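Long-range contacts in alpha-L-rhamnosidase (Streptomyces avermitilis, PDB 3W5N), which hydrolyses terminal non-reducing alpha-L-rhamnose residues from alpha-L-rhamnosides, among them citrus flavonoids and the arabinogalactan-protein gum arabic: residues R340-P345 with V480-E485; K484-R489 with G589-T594. All coordinates share one frame; numbering follows the deposited sequence.

Contact 1 of 2, residues R340-P345 with V480-E485; sequences RDQLAP and VRIAKE. With RAM (alpha-L-rhamnopyranose), chain E.
With CG beside the backbone N in both residues (chi1 -64° in D341, -62° in R481), the carboxylate of D341 and the long, extended chain of R481 run side by side and point the same way. R481 then grips the acid side-on, spending two nitrogens on a single oxygen: NE lies 2.9 Å from D341 OD1, nearly along its C-O axis, and NH2 reaches the same OD1 at 3.1 Å through the syn lone pair. Both bonds lie close to the guanidinium plane, and the carboxylate is turned only 26° from it, so the salt bridge holds the two groups nearly coplanar. The other carboxylate oxygen, OD2, is hydrogen-bonded to Y359 OH of strand 353-360. In the conformer of R340 described here, one of two, R481 CD lies over one face of its guanidinium, toward the rim. The backbones are joined by Q342 N donating to V480 O at 2.8 Å. The chain of Q342 bends at chi2, bringing NE2 to 3.6 Å from I482 CD1. One water accepts from Q342 NE2 and I482 N and donates to R340 O; another links Q342 O to V480 N. Farther along 480-485, K484 NZ donates to O3 of a bound rhamnose at 2.9 Å, and R621 binds the same sugar. This structural packing within the rhamnosidase N-terminal domain family region, away from the catalytic residues, fastens the loop between strands 336-337 and 353-360 to the start of strand 480-493, whose neighbour, strand 587-594, touches Q342 through M592.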
ATOM      1  N   ARG A 340     -10.929  13.438  -5.998  1.00 12.62           N
ATOM      2  CA  ARG A 340      -9.716  13.725  -5.249  0.70 13.26           C
ATOM      3  C   ARG A 340      -8.915  12.449  -4.960  1.00 12.92           C
ATOM      4  O   ARG A 340      -8.170  12.379  -3.957  1.00 13.05           O
ATOM      5  CB  ARG A 340     -10.065  14.477  -3.953  0.70 14.32           C
ATOM      6  CG  ARG A 340     -11.048  13.764  -3.035  0.70 16.53           C
ATOM      7  CD  ARG A 340     -11.387  14.646  -1.832  0.70 18.28           C
ATOM      8  NE  ARG A 340     -12.360  14.006  -0.951  0.70 20.43           N
ATOM      9  CZ  ARG A 340     -12.090  13.552   0.263  0.70 21.25           C
ATOM     10  NH1 ARG A 340     -10.864  13.665   0.769  0.70 22.34           N
ATOM     11  NH2 ARG A 340     -13.054  12.988   0.973  0.70 23.95           N
ATOM     12  N   ASP A 341      -9.070  11.438  -5.817  1.00 11.96           N
ATOM     13  CA  ASP A 341      -8.350  10.177  -5.641  1.00 12.02           C
ATOM     14  C   ASP A 341      -6.944  10.306  -6.198  1.00 11.49           C
ATOM     15  O   ASP A 341      -6.711  11.077  -7.135  1.00 12.76           O
ATOM     16  CB  ASP A 341      -9.032   9.000  -6.373  1.00 13.07           C
ATOM     17  CG  ASP A 341     -10.425   8.674  -5.843  1.00 14.45           C
ATOM     18  OD1 ASP A 341     -10.879   9.233  -4.811  1.00 14.67           O
ATOM     19  OD2 ASP A 341     -11.059   7.810  -6.488  1.00 15.04           O
ATOM     20  N   GLN A 342      -6.019   9.556  -5.616  1.00 10.44           N
ATOM     21  CA  GLN A 342      -4.640   9.447  -6.099  1.00  9.95           C
ATOM     22  C   GLN A 342      -4.392   8.003  -6.493  1.00  9.83           C
ATOM     23  O   GLN A 342      -4.912   7.079  -5.850  1.00  9.69           O
ATOM     24  CB  GLN A 342      -3.649   9.819  -4.986  1.00 10.13           C
ATOM     25  CG  GLN A 342      -3.954  11.160  -4.329  1.00 10.65           C
ATOM     26  CD  GLN A 342      -3.669  12.335  -5.258  1.00 11.22           C
ATOM     27  OE1 GLN A 342      -2.827  12.251  -6.169  1.00 11.49           O
ATOM     28  NE2 GLN A 342      -4.373  13.444  -5.038  1.00 11.80           N
ATOM     29  N   LEU A 343      -3.590   7.803  -7.541  1.00  9.49           N
ATOM     30  CA  LEU A 343      -3.173   6.455  -7.943  1.00  9.53           C
ATOM     31  C   LEU A 343      -4.343   5.535  -8.258  1.00  9.26           C
ATOM     32  O   LEU A 343      -4.264   4.326  -8.029  1.00  9.34           O
ATOM     33  CB  LEU A 343      -2.260   5.826  -6.865  1.00 10.01           C
ATOM     34  CG  LEU A 343      -1.129   6.706  -6.344  1.00 10.30           C
ATOM     35  CD1 LEU A 343      -0.415   5.964  -5.212  1.00 11.01           C
ATOM     36  CD2 LEU A 343      -0.159   7.025  -7.473  1.00 10.77           C
ATOM     37  N   ALA A 344      -5.429   6.102  -8.802  1.00  9.11           N
ATOM     38  CA  ALA A 344      -6.593   5.293  -9.201  1.00  8.78           C
ATOM     39  C   ALA A 344      -6.136   4.409 -10.367  1.00  8.52           C
ATOM     40  O   ALA A 344      -5.414   4.883 -11.224  1.00  8.05           O
ATOM     41  CB  ALA A 344      -7.730   6.195  -9.648  1.00  8.56           C
ATOM     42  N   PRO A 345      -6.613   3.150 -10.455  1.00  8.34           N
ATOM     43  CA  PRO A 345      -7.637   2.468  -9.681  1.00  8.54           C
ATOM     44  C   PRO A 345      -7.077   1.596  -8.556  1.00  9.17           C
ATOM     45  O   PRO A 345      -7.834   0.853  -7.920  1.00 10.35           O
ATOM     46  CB  PRO A 345      -8.292   1.589 -10.750  1.00  8.59           C
ATOM     47  CG  PRO A 345      -7.119   1.125 -11.539  1.00  8.38           C
ATOM     48  CD  PRO A 345      -6.242   2.367 -11.646  1.00  8.51           C
ATOM     49  N   VAL A 480      -7.065   5.819  -2.379  1.00  8.19           N
ATOM     50  CA  VAL A 480      -5.970   6.625  -1.846  1.00  8.15           C
ATOM     51  C   VAL A 480      -6.285   8.117  -2.025  1.00  8.04           C
ATOM     52  O   VAL A 480      -6.642   8.532  -3.114  1.00  8.32           O
ATOM     53  CB  VAL A 480      -4.643   6.253  -2.546  1.00  7.99           C
ATOM     54  CG1 VAL A 480      -3.514   7.155  -2.046  1.00  8.36           C
ATOM     55  CG2 VAL A 480      -4.300   4.795  -2.221  1.00  8.23           C
ATOM     56  N   ARG A 481      -6.183   8.909  -0.938  1.00  8.45           N
ATOM     57  CA  ARG A 481      -6.377  10.356  -1.036  1.00  8.81           C
ATOM     58  C   ARG A 481      -5.368  11.057  -0.143  1.00  8.69           C
ATOM     59  O   ARG A 481      -4.819  10.459   0.771  1.00  8.45           O
ATOM     60  CB  ARG A 481      -7.811  10.767  -0.605  1.00  9.62           C
ATOM     61  CG  ARG A 481      -8.894  10.159  -1.481  1.00 10.82           C
ATOM     62  CD  ARG A 481     -10.297  10.488  -1.004  1.00 11.54           C
ATOM     63  NE  ARG A 481     -11.230   9.924  -1.983  1.00 12.52           N
ATOM     64  CZ  ARG A 481     -12.437   9.451  -1.711  1.00 13.48           C
ATOM     65  NH1 ARG A 481     -12.912   9.472  -0.478  1.00 13.78           N
ATOM     66  NH2 ARG A 481     -13.164   8.948  -2.704  1.00 14.81           N
ATOM     67  N   ILE A 482      -5.084  12.318  -0.447  1.00  8.81           N
ATOM     68  CA  ILE A 482      -4.234  13.125   0.440  1.00  8.65           C
ATOM     69  C   ILE A 482      -4.992  13.394   1.726  1.00  8.86           C
ATOM     70  O   ILE A 482      -6.129  13.897   1.698  1.00  8.57           O
ATOM     71  CB  ILE A 482      -3.804  14.439  -0.233  1.00  9.05           C
ATOM     72  CG1 ILE A 482      -3.002  14.118  -1.503  1.00  9.29           C
ATOM     73  CG2 ILE A 482      -2.985  15.290   0.745  1.00  9.49           C
ATOM     74  CD1 ILE A 482      -2.831  15.299  -2.430  1.00  9.69           C
ATOM     75  N   ALA A 483      -4.372  13.036   2.852  1.00  8.98           N
ATOM     76  CA  ALA A 483      -5.026  13.141   4.151  1.00  9.42           C
ATOM     77  C   ALA A 483      -4.497  14.306   4.966  1.00 10.11           C
ATOM     78  O   ALA A 483      -5.172  14.756   5.885  1.00 10.38           O
ATOM     79  CB  ALA A 483      -4.824  11.852   4.939  1.00  9.35           C
ATOM     80  N   LYS A 484      -3.290  14.773   4.645  1.00 10.64           N
ATOM     81  CA  LYS A 484      -2.605  15.787   5.464  1.00 11.44           C
ATOM     82  C   LYS A 484      -1.422  16.319   4.671  1.00 11.13           C
ATOM     83  O   LYS A 484      -0.863  15.606   3.825  1.00 10.18           O
ATOM     84  CB  LYS A 484      -2.111  15.144   6.776  1.00 12.74           C
ATOM     85  CG  LYS A 484      -1.642  16.117   7.849  1.00 15.04           C
ATOM     86  CD  LYS A 484      -0.838  15.430   8.950  1.00 16.49           C
ATOM     87  CE  LYS A 484      -1.694  14.478   9.772  1.00 17.61           C
ATOM     88  NZ  LYS A 484      -2.690  15.282  10.534  1.00 20.23           N
ATOM     89  N   GLU A 485      -1.073  17.579   4.931  1.00 11.48           N
ATOM     90  CA  GLU A 485       0.162  18.176   4.417  1.00 12.67           C
ATOM     91  C   GLU A 485       1.167  18.363   5.552  1.00 13.20           C
ATOM     92  O   GLU A 485       0.777  18.716   6.671  1.00 13.80           O
ATOM     93  CB  GLU A 485      -0.135  19.508   3.722  1.00 14.65           C
ATOM     94  CG  GLU A 485      -1.047  19.360   2.514  1.00 16.97           C
ATOM     95  CD  GLU A 485      -1.108  20.601   1.642  1.00 20.30           C
ATOM     96  OE1 GLU A 485      -0.629  21.691   2.053  1.00 21.87           O
ATOM     97  OE2 GLU A 485      -1.652  20.490   0.528  1.00 23.25           O
TER
HETATM   98  C1  RAM E1204      -4.308  10.901  12.969  1.00 25.87           C
HETATM   99  C2  RAM E1204      -4.647  12.224  12.289  1.00 25.90           C
HETATM  100  C3  RAM E1204      -4.360  13.381  13.238  1.00 26.36           C
HETATM  101  C4  RAM E1204      -2.895  13.314  13.710  1.00 26.92           C
HETATM  102  C5  RAM E1204      -2.582  11.949  14.338  1.00 27.08           C
HETATM  103  C6  RAM E1204      -1.108  11.753  14.696  1.00 25.72           C
HETATM  104  O1  RAM E1204      -5.221  10.691  14.051  1.00 25.70           O
HETATM  105  O2  RAM E1204      -3.835  12.376  11.115  1.00 25.88           O
HETATM  106  O3  RAM E1204      -4.635  14.588  12.517  1.00 27.28           O
HETATM  107  O4  RAM E1204      -2.628  14.358  14.651  1.00 28.86           O
HETATM  108  O5  RAM E1204      -2.951  10.893  13.434  1.00 25.24           O
HETATM  109  O   HOH W   1      -6.262  13.717  -2.673  1.00 11.79           O
HETATM  110  O   HOH W   2      -6.980   5.320  -5.282  1.00 12.59           O

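Contact 2 of 2, residues K484-R489 with G589-T594; sequences KELPAR and GRVMHT. With RAM (alpha-L-rhamnopyranose), chain E.
L486 and V591 meet obliquely on one face of an antiparallel strand pair in a mixed beta-sheet, where strand 480-493 neighbours strand 587-594; residues 589-593 belong to the concanavalin-like family region. The L486 chain presents CD1 to V591 CG2 at 3.9 Å. V591 holds CG1 anti to its own N (chi1 177°), which leaves CG2 as the branch turned to the leucine. W618 of helix 607-622 and M507 touch both side chains, so this face is packed against the helix. K484 leaves from the same face, but its chain kinks at chi3 and chi4 and leads NZ away from the partner strand toward the rhamnose, while its side chain also touches W618. E485 and R590, a non-hydrogen-bonded pair, project from the other face without their charges meeting: E485 forms a salt bridge with R512, whereas R590 donates to P563 O, and M592 CE lies over one face of its guanidinium, toward the rim. L486 and G589 form a hydrogen-bonded pair, with G589 N 2.8 Å from L486 O and L486 N also 2.8 Å from G589 O. At K484, V591 N donates nearly along the C=O direction, 2.8 Å from K484 O.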
ATOM      1  N   LYS A 484      -3.290  14.773   4.645  1.00 10.64           N
ATOM      2  CA  LYS A 484      -2.605  15.787   5.464  1.00 11.44           C
ATOM      3  C   LYS A 484      -1.422  16.319   4.671  1.00 11.13           C
ATOM      4  O   LYS A 484      -0.863  15.606   3.825  1.00 10.18           O
ATOM      5  CB  LYS A 484      -2.111  15.144   6.776  1.00 12.74           C
ATOM      6  CG  LYS A 484      -1.642  16.117   7.849  1.00 15.04           C
ATOM      7  CD  LYS A 484      -0.838  15.430   8.950  1.00 16.49           C
ATOM      8  CE  LYS A 484      -1.694  14.478   9.772  1.00 17.61           C
ATOM      9  NZ  LYS A 484      -2.690  15.282  10.534  1.00 20.23           N
ATOM     10  N   GLU A 485      -1.073  17.579   4.931  1.00 11.48           N
ATOM     11  CA  GLU A 485       0.162  18.176   4.417  1.00 12.67           C
ATOM     12  C   GLU A 485       1.167  18.363   5.552  1.00 13.20           C
ATOM     13  O   GLU A 485       0.777  18.716   6.671  1.00 13.80           O
ATOM     14  CB  GLU A 485      -0.135  19.508   3.722  1.00 14.65           C
ATOM     15  CG  GLU A 485      -1.047  19.360   2.514  1.00 16.97           C
ATOM     16  CD  GLU A 485      -1.108  20.601   1.642  1.00 20.30           C
ATOM     17  OE1 GLU A 485      -0.629  21.691   2.053  1.00 21.87           O
ATOM     18  OE2 GLU A 485      -1.652  20.490   0.528  1.00 23.25           O
ATOM     19  N   LEU A 486       2.443  18.116   5.262  1.00 12.83           N
ATOM     20  CA  LEU A 486       3.543  18.338   6.204  1.00 13.52           C
ATOM     21  C   LEU A 486       4.505  19.391   5.668  1.00 13.72           C
ATOM     22  O   LEU A 486       5.328  19.098   4.809  1.00 13.35           O
ATOM     23  CB  LEU A 486       4.315  17.041   6.453  1.00 13.86           C
ATOM     24  CG  LEU A 486       3.554  15.921   7.158  1.00 14.49           C
ATOM     25  CD1 LEU A 486       4.406  14.660   7.234  1.00 14.48           C
ATOM     26  CD2 LEU A 486       3.060  16.368   8.537  1.00 15.26           C
ATOM     27  N   PRO A 487       4.406  20.630   6.167  1.00 14.59           N
ATOM     28  CA  PRO A 487       5.350  21.656   5.705  1.00 14.94           C
ATOM     29  C   PRO A 487       6.771  21.290   6.123  1.00 14.50           C
ATOM     30  O   PRO A 487       6.948  20.655   7.145  1.00 15.18           O
ATOM     31  CB  PRO A 487       4.887  22.910   6.457  1.00 15.76           C
ATOM     32  CG  PRO A 487       3.455  22.643   6.769  1.00 16.40           C
ATOM     33  CD  PRO A 487       3.400  21.179   7.085  1.00 15.41           C
ATOM     34  N   ALA A 488       7.778  21.677   5.342  1.00 14.63           N
ATOM     35  CA  ALA A 488       9.153  21.479   5.755  1.00 15.41           C
ATOM     36  C   ALA A 488       9.376  22.244   7.060  1.00 16.01           C
ATOM     37  O   ALA A 488       8.833  23.337   7.240  1.00 16.76           O
ATOM     38  CB  ALA A 488      10.110  21.939   4.675  1.00 14.88           C
ATOM     39  N   ARG A 489      10.108  21.637   7.984  1.00 17.68           N
ATOM     40  CA  ARG A 489      10.300  22.224   9.318  1.00 19.94           C
ATOM     41  C   ARG A 489      11.626  22.964   9.442  1.00 20.41           C
ATOM     42  O   ARG A 489      11.812  23.764  10.363  1.00 19.64           O
ATOM     43  CB  ARG A 489      10.199  21.139  10.383  1.00 22.90           C
ATOM     44  CG  ARG A 489       8.789  20.598  10.538  1.00 26.05           C
ATOM     45  CD  ARG A 489       8.734  19.502  11.590  1.00 30.51           C
ATOM     46  NE  ARG A 489       9.120  19.967  12.929  1.00 33.93           N
ATOM     47  CZ  ARG A 489       8.329  20.637  13.769  1.00 35.02           C
ATOM     48  NH1 ARG A 489       7.083  20.946  13.432  1.00 37.19           N
ATOM     49  NH2 ARG A 489       8.794  21.010  14.954  1.00 36.86           N
ATOM     50  N   GLY A 589       5.180  18.126   2.219  1.00 10.60           N
ATOM     51  CA  GLY A 589       4.817  16.717   2.014  1.00 10.25           C
ATOM     52  C   GLY A 589       3.309  16.580   1.899  1.00 10.38           C
ATOM     53  O   GLY A 589       2.556  17.265   2.617  1.00 10.59           O
ATOM     54  N   ARG A 590       2.855  15.737   0.976  1.00 10.02           N
ATOM     55  CA  ARG A 590       1.425  15.442   0.843  1.00 10.06           C
ATOM     56  C   ARG A 590       1.247  13.964   1.210  1.00  9.49           C
ATOM     57  O   ARG A 590       1.642  13.068   0.461  1.00  9.18           O
ATOM     58  CB  ARG A 590       0.929  15.740  -0.583  1.00 10.62           C
ATOM     59  CG  ARG A 590       1.109  17.207  -0.997  1.00 12.07           C
ATOM     60  CD  ARG A 590       0.602  17.445  -2.408  1.00 13.75           C
ATOM     61  NE  ARG A 590       1.308  16.570  -3.319  1.00 14.33           N
ATOM     62  CZ  ARG A 590       0.815  16.073  -4.458  1.00 15.33           C
ATOM     63  NH1 ARG A 590      -0.402  16.383  -4.883  1.00 14.86           N
ATOM     64  NH2 ARG A 590       1.577  15.268  -5.187  1.00 15.58           N
ATOM     65  N   VAL A 591       0.673  13.724   2.385  1.00  8.92           N
ATOM     66  CA  VAL A 591       0.545  12.383   2.954  1.00  8.90           C
ATOM     67  C   VAL A 591      -0.662  11.692   2.297  1.00  8.97           C
ATOM     68  O   VAL A 591      -1.771  12.204   2.358  1.00  8.44           O
ATOM     69  CB  VAL A 591       0.303  12.433   4.470  1.00  8.98           C
ATOM     70  CG1 VAL A 591       0.103  11.024   5.028  1.00  9.06           C
ATOM     71  CG2 VAL A 591       1.473  13.120   5.190  1.00  8.80           C
ATOM     72  N   MET A 592      -0.417  10.532   1.701  1.00  9.02           N
ATOM     73  CA  MET A 592      -1.436   9.801   0.950  1.00  9.65           C
ATOM     74  C   MET A 592      -1.608   8.410   1.484  1.00  9.18           C
ATOM     75  O   MET A 592      -0.616   7.704   1.680  1.00  9.02           O
ATOM     76  CB  MET A 592      -1.007   9.661  -0.515  1.00 10.91           C
ATOM     77  CG  MET A 592      -0.887  10.982  -1.240  1.00 12.96           C
ATOM     78  SD  MET A 592      -0.289  10.742  -2.933  1.00 15.76           S
ATOM     79  CE  MET A 592      -0.127  12.456  -3.433  1.00 14.27           C
ATOM     80  N   HIS A 593      -2.871   7.991   1.644  1.00  8.96           N
ATOM     81  CA  HIS A 593      -3.199   6.614   2.038  1.00  8.38           C
ATOM     82  C   HIS A 593      -4.681   6.323   1.795  1.00  8.14           C
ATOM     83  O   HIS A 593      -5.425   7.204   1.391  1.00  7.53           O
ATOM     84  CB  HIS A 593      -2.806   6.319   3.510  1.00  8.44           C
ATOM     85  CG  HIS A 593      -3.326   7.318   4.496  1.00  8.58           C
ATOM     86  ND1 HIS A 593      -4.651   7.371   4.879  1.00  8.75           N
ATOM     87  CD2 HIS A 593      -2.691   8.296   5.197  1.00  8.47           C
ATOM     88  CE1 HIS A 593      -4.814   8.356   5.754  1.00  8.78           C
ATOM     89  NE2 HIS A 593      -3.638   8.921   5.969  1.00  8.66           N
ATOM     90  N   THR A 594      -5.100   5.081   2.030  1.00  8.09           N
ATOM     91  CA  THR A 594      -6.536   4.749   1.932  1.00  8.32           C
ATOM     92  C   THR A 594      -7.426   5.740   2.705  1.00  8.70           C
ATOM     93  O   THR A 594      -7.097   6.145   3.819  1.00  8.64           O
ATOM     94  CB  THR A 594      -6.800   3.285   2.355  1.00  8.07           C
ATOM     95  OG1 THR A 594      -8.158   2.929   2.038  1.00  8.27           O
ATOM     96  CG2 THR A 594      -6.521   3.093   3.848  1.00  7.95           C
TER
HETATM   97  C1  RAM E1204      -4.308  10.901  12.969  1.00 25.87           C
HETATM   98  C2  RAM E1204      -4.647  12.224  12.289  1.00 25.90           C
HETATM   99  C3  RAM E1204      -4.360  13.381  13.238  1.00 26.36           C
HETATM  100  C4  RAM E1204      -2.895  13.314  13.710  1.00 26.92           C
HETATM  101  C5  RAM E1204      -2.582  11.949  14.338  1.00 27.08           C
HETATM  102  C6  RAM E1204      -1.108  11.753  14.696  1.00 25.72           C
HETATM  103  O1  RAM E1204      -5.221  10.691  14.051  1.00 25.70           O
HETATM  104  O2  RAM E1204      -3.835  12.376  11.115  1.00 25.88           O
HETATM  105  O3  RAM E1204      -4.635  14.588  12.517  1.00 27.28           O
HETATM  106  O4  RAM E1204      -2.628  14.358  14.651  1.00 28.86           O
HETATM  107  O5  RAM E1204      -2.951  10.893  13.434  1.00 25.24           O

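From the N terminus, the chain first passes through 340-345, a loop of the rhamnosidase N-terminal domain, and contact 1 closes 134 intervening residues when it returns as 480-485. The chain continues directly into 484-489, so contact 2 opens where contact 1 ends, sharing K484 and E485, and closes after 99 intervening residues at 589-594. The two loops therefore follow one another, overlapping only in those shared residues. Their centres lie about 11 Å apart, both use strand 480-493, and the strand pairing carries on from one to the other: A483 N lies 2.8 Å from V591 O. Together they join the N-terminal domain loop to neighbouring strands 480-493 and 587-594 of one mixed sheet.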